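Long-range contacts in putative glycoside hydrolase (Parabacteroides distasonis ATCC 8503, PDB 3GYC), which is a putative glycoside hydrolase of the cellulase-like TIM-barrel family, and so probably cleaves glycosidic bonds in carbohydrates, its exact substrate being unknown: residues 230-235 and 300-305; 286-291 and 335-340; 293-298 and 374-379. All coordinates share one frame; numbering follows the deposited sequence.

Contact 1 (230-235 and 300-305); sequences LYEHHI and PLVTTE
Y231 and L301, then E232 and V302, pair in parallel register as the sixth and seventh strands of a TIM barrel, with mostly helix in the chain between them. Backbone bonds alternate as a parallel pair requires: Y231 N to P300 O, V302 N to Y231 O at 2.8 Å, and H233 N to V302 O; past the strands, I235 N reaches E305 O. The T303 hydroxyl OG1 also donates to H233 O (2.8 Å) and in turn takes the ring N-H of W340.

Apolar contacts flank this frame. Methyl CD2 of L301 touches CB of Y231 (3.5 Å), while CD1 of L230 meets CG2 of V302, a beta-branched residue suited to a strand.

Polar side chains gather at the C-terminal strand ends, where TIM barrels carry their active sites. The E232 chain, CG anti to the backbone N and bent at chi2 (-91°), brings OE2 to T304, whose N (2.9 Å) and OG1 (2.7 Å) both donate to it. H234 gives NE2-H to E232 OE1, and its ND1 is hydrogen-bonded to E161. E305, salt-bridged to R55, makes a CH-pi contact over one face of that imidazole, its CG 3.7 Å from the ring centroid and 7° off the normal.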
loop_
_atom_site.group_PDB
_atom_site.type_symbol
_atom_site.label_atom_id
_atom_site.label_comp_id
_atom_site.label_asym_id
_atom_site.label_seq_id
_atom_site.Cartn_x
_atom_site.Cartn_y
_atom_site.Cartn_z
ATOM N N LEU A 230 13.503 -2.205 -2.206
ATOM C CA LEU A 230 12.903 -0.939 -1.817
ATOM C C LEU A 230 12.137 -1.122 -0.509
ATOM O O LEU A 230 11.896 -2.247 -0.077
ATOM C CB LEU A 230 11.941 -0.416 -2.880
ATOM C CG LEU A 230 10.761 -1.272 -3.295
ATOM C CD1 LEU A 230 9.453 -0.472 -3.469
ATOM C CD2 LEU A 230 11.075 -2.087 -4.566
ATOM N N TYR A 231 11.741 -0.030 0.124
ATOM C CA TYR A 231 10.945 -0.137 1.313
ATOM C C TYR A 231 9.607 0.547 0.996
ATOM O O TYR A 231 9.583 1.661 0.429
ATOM C CB TYR A 231 11.569 0.531 2.571
ATOM C CG TYR A 231 13.001 0.221 2.906
ATOM C CD1 TYR A 231 13.596 -0.993 2.568
ATOM C CD2 TYR A 231 13.764 1.138 3.642
ATOM C CE1 TYR A 231 14.925 -1.247 2.894
ATOM C CE2 TYR A 231 15.072 0.873 3.996
ATOM C CZ TYR A 231 15.636 -0.321 3.637
ATOM O OH TYR A 231 16.927 -0.550 3.972
ATOM N N GLU A 232 8.509 -0.136 1.319
ATOM C CA GLU A 232 7.164 0.424 1.174
ATOM C C GLU A 232 6.703 0.537 2.619
ATOM O O GLU A 232 6.364 -0.460 3.210
ATOM C CB GLU A 232 6.266 -0.467 0.302
ATOM C CG GLU A 232 5.093 0.290 -0.408
ATOM C CD GLU A 232 3.775 0.362 0.359
ATOM O OE1 GLU A 232 3.198 -0.708 0.652
ATOM O OE2 GLU A 232 3.258 1.477 0.606
ATOM N N HIS A 233 6.742 1.739 3.201
ATOM C CA HIS A 233 6.466 1.899 4.605
ATOM C C HIS A 233 5.224 2.741 4.810
ATOM O O HIS A 233 5.057 3.784 4.187
ATOM C CB HIS A 233 7.657 2.483 5.358
ATOM C CG HIS A 233 7.700 2.023 6.779
ATOM N ND1 HIS A 233 8.349 0.868 7.153
ATOM C CD2 HIS A 233 7.065 2.479 7.883
ATOM C CE1 HIS A 233 8.157 0.663 8.445
ATOM N NE2 HIS A 233 7.374 1.623 8.909
ATOM N N HIS A 234 4.332 2.256 5.669
ATOM C CA HIS A 234 3.067 2.934 5.912
ATOM C C HIS A 234 3.228 3.850 7.119
ATOM O O HIS A 234 3.718 3.418 8.152
ATOM C CB HIS A 234 1.941 1.914 6.100
ATOM C CG HIS A 234 1.800 0.960 4.946
ATOM N ND1 HIS A 234 1.002 -0.166 5.001
ATOM C CD2 HIS A 234 2.379 0.953 3.714
ATOM C CE1 HIS A 234 1.042 -0.786 3.831
ATOM N NE2 HIS A 234 1.898 -0.152 3.044
ATOM N N ILE A 235 2.848 5.120 6.956
ATOM C CA ILE A 235 3.093 6.154 7.973
ATOM C C ILE A 235 1.881 7.026 8.173
ATOM O O ILE A 235 1.470 7.740 7.264
ATOM C CB ILE A 235 4.256 7.094 7.561
ATOM C CG1 ILE A 235 5.563 6.334 7.478
ATOM C CG2 ILE A 235 4.470 8.248 8.578
ATOM C CD1 ILE A 235 6.732 7.163 6.905
ATOM N N PRO A 300 15.377 2.918 -2.088
ATOM C CA PRO A 300 14.305 3.844 -2.420
ATOM C C PRO A 300 13.092 3.584 -1.554
ATOM O O PRO A 300 12.913 2.481 -1.058
ATOM C CB PRO A 300 14.002 3.567 -3.884
ATOM C CG PRO A 300 14.618 2.279 -4.208
ATOM C CD PRO A 300 15.674 1.980 -3.184
ATOM N N LEU A 301 12.295 4.615 -1.347
ATOM C CA LEU A 301 11.100 4.508 -0.550
ATOM C C LEU A 301 9.837 4.701 -1.352
ATOM O O LEU A 301 9.782 5.500 -2.296
ATOM C CB LEU A 301 11.114 5.559 0.563
ATOM C CG LEU A 301 12.101 5.341 1.687
ATOM C CD1 LEU A 301 12.002 6.481 2.711
ATOM C CD2 LEU A 301 11.859 3.984 2.327
ATOM N N VAL A 302 8.814 3.944 -0.970
ATOM C CA VAL A 302 7.475 4.141 -1.489
ATOM C C VAL A 302 6.540 4.161 -0.270
ATOM O O VAL A 302 6.729 3.402 0.662
ATOM C CB VAL A 302 7.000 3.012 -2.504
ATOM C CG1 VAL A 302 5.503 3.216 -2.871
ATOM C CG2 VAL A 302 7.863 2.982 -3.772
ATOM N N THR A 303 5.537 5.031 -0.264
ATOM C CA THR A 303 4.521 5.042 0.783
ATOM C C THR A 303 3.173 5.148 0.080
ATOM O O THR A 303 2.960 6.075 -0.707
ATOM C CB THR A 303 4.731 6.184 1.849
ATOM O OG1 THR A 303 5.899 5.916 2.648
ATOM C CG2 THR A 303 3.501 6.294 2.803
ATOM N N THR A 304 2.273 4.169 0.311
ATOM C CA THR A 304 0.936 4.173 -0.285
ATOM C C THR A 304 -0.164 4.251 0.774
ATOM O O THR A 304 -1.331 4.416 0.436
ATOM C CB THR A 304 0.691 2.912 -1.167
ATOM O OG1 THR A 304 0.712 1.737 -0.347
ATOM C CG2 THR A 304 1.753 2.818 -2.297
ATOM N N GLU A 305 0.209 4.179 2.061
ATOM C CA GLU A 305 -0.737 4.256 3.151
ATOM C C GLU A 305 -0.213 5.319 4.131
ATOM O O GLU A 305 0.816 5.152 4.748
ATOM C CB GLU A 305 -0.913 2.878 3.784
ATOM C CG GLU A 305 -1.375 1.781 2.778
ATOM C CD GLU A 305 -2.062 0.591 3.492
ATOM O OE1 GLU A 305 -2.875 0.848 4.398
ATOM O OE2 GLU A 305 -1.837 -0.592 3.132
#

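Contact 2 (286-291 and 335-340); sequences KIELMA and ARTGMW
A helix of the barrel's outer layer meets the turn leading from the next helix into the last strand: residues 286-291 of helix 276-297 face the end of helix 321-337 and the start of strand 340-343. No hydrogen bond crosses, so the fit rests on small and apolar groups. A291 is central: its methyl lies 3.7 Å from CB of T337 and 3.9 Å from CZ3 of W340, and alanine suits backbones this close, CA of A291 and CA of M339 being 5.8 Å apart. M339, a selenomethionine like M290, lays its CG 3.5 Å from A291 O.

From the six-membered ring of W340, CH2 meets the CG2 branch of I287 at 3.7 Å, and I287 O stands at the ring edge, near its plane. CG of M290 lies 4.1 Å from both CH2 and CZ2 of W340; like I287, this side chain crosses the indole at about a right angle.

With OG1 set between its own N and carbonyl carbon (chi1 69°), the T337 hydroxyl accepts M339 N at 3.2 Å in an ST turn and is also bonded to A334 O, while methyl CG2 is turned to E288 OE1. G338 is the first residue to leave the helix, at a positive phi (83°) that favours glycine. T333 and A334 of helix 321-337 touch I287, helix 377-380 packs on M339, and L301 of strand 301-303 lies against both M290 and W340.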
loop_
_atom_site.group_PDB
_atom_site.type_symbol
_atom_site.label_atom_id
_atom_site.label_comp_id
_atom_site.label_asym_id
_atom_site.label_seq_id
_atom_site.Cartn_x
_atom_site.Cartn_y
_atom_site.Cartn_z
ATOM N N LYS A 286 8.770 11.532 11.980
ATOM C CA LYS A 286 8.842 10.155 11.497
ATOM C C LYS A 286 9.278 10.087 10.016
ATOM O O LYS A 286 10.105 9.242 9.635
ATOM C CB LYS A 286 7.475 9.469 11.649
ATOM C CG LYS A 286 7.440 8.018 11.184
ATOM C CD LYS A 286 8.539 7.143 11.724
ATOM C CE LYS A 286 8.516 7.034 13.206
ATOM N NZ LYS A 286 7.221 6.419 13.679
ATOM N N ILE A 287 8.712 10.970 9.194
ATOM C CA ILE A 287 9.043 11.019 7.775
ATOM C C ILE A 287 10.527 11.316 7.567
ATOM O O ILE A 287 11.169 10.705 6.733
ATOM C CB ILE A 287 8.202 12.069 7.021
ATOM C CG1 ILE A 287 6.716 11.663 6.983
ATOM C CG2 ILE A 287 8.708 12.259 5.609
ATOM C CD1 ILE A 287 5.804 12.777 6.538
ATOM N N GLU A 288 11.050 12.275 8.305
ATOM C CA GLU A 288 12.468 12.637 8.200
ATOM C C GLU A 288 13.342 11.479 8.675
ATOM O O GLU A 288 14.348 11.159 8.043
ATOM C CB GLU A 288 12.766 13.892 9.010
ATOM C CG GLU A 288 12.050 15.179 8.548
ATOM C CD GLU A 288 12.454 15.682 7.138
ATOM O OE1 GLU A 288 13.432 15.170 6.518
ATOM O OE2 GLU A 288 11.782 16.624 6.653
ATOM N N LEU A 289 12.947 10.846 9.784
ATOM C CA LEU A 289 13.661 9.681 10.323
ATOM C C LEU A 289 13.696 8.547 9.283
ATOM O O LEU A 289 14.767 7.968 9.007
ATOM C CB LEU A 289 13.024 9.209 11.636
ATOM C CG LEU A 289 13.664 7.990 12.325
ATOM C CD1 LEU A 289 15.161 8.168 12.653
ATOM C CD2 LEU A 289 12.871 7.640 13.569
HETATM N N MSE A 290 12.541 8.251 8.684
HETATM C CA MSE A 290 12.481 7.205 7.645
HETATM C C MSE A 290 13.431 7.529 6.493
HETATM O O MSE A 290 14.181 6.675 6.049
HETATM C CB MSE A 290 11.050 7.034 7.136
HETATM C CG MSE A 290 10.840 5.962 6.051
HETATM SE SE MSE A 290 11.023 4.122 6.671
HETATM C CE MSE A 290 12.921 3.776 6.379
ATOM N N ALA A 291 13.394 8.764 5.999
ATOM C CA ALA A 291 14.269 9.165 4.902
ATOM C C ALA A 291 15.739 8.944 5.282
ATOM O O ALA A 291 16.535 8.504 4.451
ATOM C CB ALA A 291 14.012 10.629 4.506
ATOM N N ALA A 335 8.202 14.198 -0.158
ATOM C CA ALA A 335 8.696 14.518 -1.480
ATOM C C ALA A 335 10.001 15.332 -1.420
ATOM O O ALA A 335 10.910 15.127 -2.216
ATOM C CB ALA A 335 7.635 15.269 -2.285
ATOM N N ARG A 336 10.117 16.215 -0.445
ATOM C CA ARG A 336 11.269 17.082 -0.374
ATOM C C ARG A 336 12.566 16.356 0.051
ATOM O O ARG A 336 13.653 16.809 -0.265
ATOM C CB ARG A 336 10.945 18.275 0.538
ATOM C CG ARG A 336 11.855 19.436 0.326
ATOM C CD ARG A 336 11.500 20.652 1.174
ATOM N NE ARG A 336 10.378 21.462 0.684
ATOM C CZ ARG A 336 9.207 21.563 1.291
ATOM N NH1 ARG A 336 8.998 20.897 2.404
ATOM N NH2 ARG A 336 8.264 22.351 0.802
ATOM N N THR A 337 12.461 15.226 0.741
ATOM C CA THR A 337 13.661 14.489 1.187
ATOM C C THR A 337 14.510 13.858 0.085
ATOM O O THR A 337 15.685 13.602 0.293
ATOM C CB THR A 337 13.310 13.322 2.107
ATOM O OG1 THR A 337 12.646 12.310 1.340
ATOM C CG2 THR A 337 12.457 13.822 3.289
ATOM N N GLY A 338 13.901 13.583 -1.060
ATOM C CA GLY A 338 14.597 12.945 -2.183
ATOM C C GLY A 338 14.688 11.428 -2.101
ATOM O O GLY A 338 15.185 10.788 -3.020
HETATM N N MSE A 339 14.208 10.834 -1.011
HETATM C CA MSE A 339 14.289 9.378 -0.860
HETATM C C MSE A 339 13.082 8.624 -1.399
HETATM O O MSE A 339 13.156 7.412 -1.545
HETATM C CB MSE A 339 14.531 9.022 0.602
HETATM C CG MSE A 339 15.862 9.571 1.135
HETATM SE SE MSE A 339 17.413 9.088 0.176
HETATM C CE MSE A 339 16.939 7.214 -0.157
ATOM N N TRP A 340 11.979 9.307 -1.685
ATOM C CA TRP A 340 10.790 8.615 -2.163
ATOM C C TRP A 340 10.713 8.575 -3.686
ATOM O O TRP A 340 10.891 9.585 -4.336
ATOM C CB TRP A 340 9.523 9.259 -1.585
ATOM C CG TRP A 340 9.024 8.686 -0.264
ATOM C CD1 TRP A 340 8.041 7.776 -0.138
ATOM C CD2 TRP A 340 9.428 9.028 1.068
ATOM N NE1 TRP A 340 7.821 7.480 1.162
ATOM C CE2 TRP A 340 8.651 8.242 1.940
ATOM C CE3 TRP A 340 10.377 9.907 1.613
ATOM C CZ2 TRP A 340 8.784 8.299 3.311
ATOM C CZ3 TRP A 340 10.500 9.974 2.986
ATOM C CH2 TRP A 340 9.719 9.166 3.823
#

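Contact 3 (293-298 and 374-379); sequences VARKNR and PLDESL
Two nitrogens of R295 grip one carboxylate oxygen, OD1 of D376: NE at 2.8 Å and NH2 at 3.0 Å, side-on, in a salt bridge. The oxygen lies in the guanidinium plane, yet both donors reach it from the same face of the carboxylate, whose plane is turned 49° from that of the arginine. An extended start to the arginine (chi1 -179°) carries the group across to the aspartate, where a bend at chi3 turns NE toward OD1.

The other oxygen, OD2, takes the backbone N of S378 at 2.8 Å through its anti lone pair, and the S378 hydroxyl OG at 2.8 Å from above the carboxylate plane. D376 is thus the N-cap of helix 377-380, aspartate being short enough for one oxygen to reach the backbone N of S378 while the other holds the arginine. Replacing D376 with alanine is likely to leave the R295 guanidinium without its carboxylate mate and S378 N without its capping acceptor.

Helix 276-297 ends in a Schellman motif, with R298 at positive phi as its C-prime residue. In one of two R298 conformers, S378 O lies over the guanidinium, offset toward its rim, and NH2 bonds N382 O; the second makes this less certain.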
loop_
_atom_site.group_PDB
_atom_site.type_symbol
_atom_site.label_atom_id
_atom_site.label_comp_id
_atom_site.label_asym_id
_atom_site.label_seq_id
_atom_site.Cartn_x
_atom_site.Cartn_y
_atom_site.Cartn_z
ATOM N N VAL A 293 17.092 6.743 7.397
ATOM C CA VAL A 293 17.387 5.333 7.445
ATOM C C VAL A 293 17.527 4.829 6.012
ATOM O O VAL A 293 18.446 4.061 5.686
ATOM C CB VAL A 293 16.256 4.580 8.201
ATOM C CG1 VAL A 293 16.375 3.077 7.981
ATOM C CG2 VAL A 293 16.279 4.946 9.697
ATOM N N ALA A 294 16.632 5.286 5.148
ATOM C CA ALA A 294 16.675 4.870 3.746
ATOM C C ALA A 294 17.938 5.364 3.056
ATOM O O ALA A 294 18.509 4.665 2.193
ATOM C CB ALA A 294 15.437 5.346 2.999
ATOM N N ARG A 295 18.353 6.579 3.396
ATOM C CA ARG A 295 19.542 7.155 2.773
ATOM C C ARG A 295 20.806 6.399 3.206
ATOM O O ARG A 295 21.686 6.150 2.385
ATOM C CB ARG A 295 19.644 8.655 3.044
ATOM C CG ARG A 295 20.882 9.310 2.390
ATOM C CD ARG A 295 21.016 10.797 2.683
ATOM N NE ARG A 295 19.951 11.556 2.029
ATOM C CZ ARG A 295 18.879 12.051 2.639
ATOM N NH1 ARG A 295 18.723 11.939 3.951
ATOM N NH2 ARG A 295 17.971 12.694 1.930
ATOM N N LYS A 296 20.873 6.022 4.484
ATOM C CA LYS A 296 21.985 5.244 5.009
ATOM C C LYS A 296 22.062 3.884 4.330
ATOM O O LYS A 296 23.131 3.444 3.936
ATOM C CB LYS A 296 21.821 5.050 6.524
ATOM C CG LYS A 296 23.004 4.398 7.228
ATOM N N ASN A 297 20.916 3.217 4.206
ATOM C CA ASN A 297 20.840 1.885 3.608
ATOM C C ASN A 297 20.823 1.918 2.103
ATOM O O ASN A 297 20.903 0.873 1.471
ATOM C CB ASN A 297 19.611 1.120 4.149
ATOM C CG ASN A 297 19.752 0.761 5.629
ATOM O OD1 ASN A 297 20.837 0.822 6.167
ATOM N ND2 ASN A 297 18.665 0.354 6.268
ATOM N N ARG A 298 20.737 3.126 1.544
ATOM C CA ARG A 298 20.719 3.348 0.107
ATOM C C ARG A 298 19.585 2.560 -0.582
ATOM O O ARG A 298 19.795 1.814 -1.528
ATOM C CB ARG A 298 22.099 3.041 -0.477
ATOM C CG ARG A 298 23.203 3.843 0.208
ATOM C CD ARG A 298 24.568 3.519 -0.331
ATOM N NE ARG A 298 24.726 3.868 -1.740
ATOM C CZ ARG A 298 25.042 5.085 -2.182
ATOM N NH1 ARG A 298 25.180 6.089 -1.327
ATOM N NH2 ARG A 298 25.182 5.298 -3.485
ATOM N N PRO A 374 13.212 16.128 -7.228
ATOM C CA PRO A 374 14.442 15.403 -7.569
ATOM C C PRO A 374 14.753 14.279 -6.581
ATOM O O PRO A 374 14.454 14.404 -5.398
ATOM C CB PRO A 374 15.514 16.487 -7.463
ATOM C CG PRO A 374 14.959 17.498 -6.590
ATOM C CD PRO A 374 13.490 17.488 -6.747
ATOM N N LEU A 375 15.354 13.203 -7.069
ATOM C CA LEU A 375 15.760 12.047 -6.253
ATOM C C LEU A 375 17.157 12.237 -5.657
ATOM O O LEU A 375 18.010 12.861 -6.271
ATOM C CB LEU A 375 15.754 10.773 -7.112
ATOM C CG LEU A 375 14.370 10.293 -7.579
ATOM C CD1 LEU A 375 14.518 9.081 -8.500
ATOM C CD2 LEU A 375 13.554 9.971 -6.381
ATOM N N ASP A 376 17.387 11.663 -4.481
ATOM C CA ASP A 376 18.685 11.759 -3.788
ATOM C C ASP A 376 19.770 11.012 -4.582
ATOM O O ASP A 376 19.500 10.007 -5.240
ATOM C CB ASP A 376 18.518 11.205 -2.373
ATOM C CG ASP A 376 19.687 11.499 -1.464
ATOM O OD1 ASP A 376 19.566 12.401 -0.621
ATOM O OD2 ASP A 376 20.739 10.855 -1.604
ATOM N N GLU A 377 21.000 11.520 -4.546
ATOM C CA GLU A 377 22.119 10.882 -5.258
ATOM C C GLU A 377 22.465 9.517 -4.670
ATOM O O GLU A 377 23.066 8.690 -5.340
ATOM C CB GLU A 377 23.361 11.812 -5.389
ATOM C CG GLU A 377 24.391 11.849 -4.243
ATOM C CD GLU A 377 25.636 12.727 -4.605
ATOM O OE1 GLU A 377 25.518 13.967 -4.562
ATOM O OE2 GLU A 377 26.750 12.201 -4.929
ATOM N N SER A 378 22.062 9.253 -3.435
ATOM C CA SER A 378 22.244 7.918 -2.873
ATOM C C SER A 378 21.466 6.863 -3.684
ATOM O O SER A 378 21.784 5.682 -3.617
ATOM C CB SER A 378 21.800 7.874 -1.435
ATOM O OG SER A 378 20.410 8.132 -1.327
ATOM N N LEU A 379 20.450 7.308 -4.425
ATOM C CA LEU A 379 19.646 6.419 -5.289
ATOM C C LEU A 379 20.042 6.468 -6.757
ATOM O O LEU A 379 20.000 5.455 -7.445
ATOM C CB LEU A 379 18.160 6.775 -5.211
ATOM C CG LEU A 379 17.484 6.751 -3.844
ATOM C CD1 LEU A 379 16.007 7.079 -4.041
ATOM C CD2 LEU A 379 17.681 5.418 -3.126
#

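Followed from the N terminus, the chain passes strand 231-232, then helix 276-297, and on reaching strand 301-303 closes the loop of contact 1. Helix 321-337 and the start of strand 340-343 close contact 2, which began inside that loop, and 374-379 closes contact 3, begun later on the same helix. All three therefore cross pairwise; none is enclosed by another. Helix 276-297 serves contacts 2 and 3, tying the outer layer to the final strand's approach and to the short helix 377-380 near the C terminus. Bonds run between contacts too: L301 N to M339 O joins contacts 1 and 2, Y231 OH to N297 ND2 joins 1 and 3, and G338 O to D376 N joins 2 and 3.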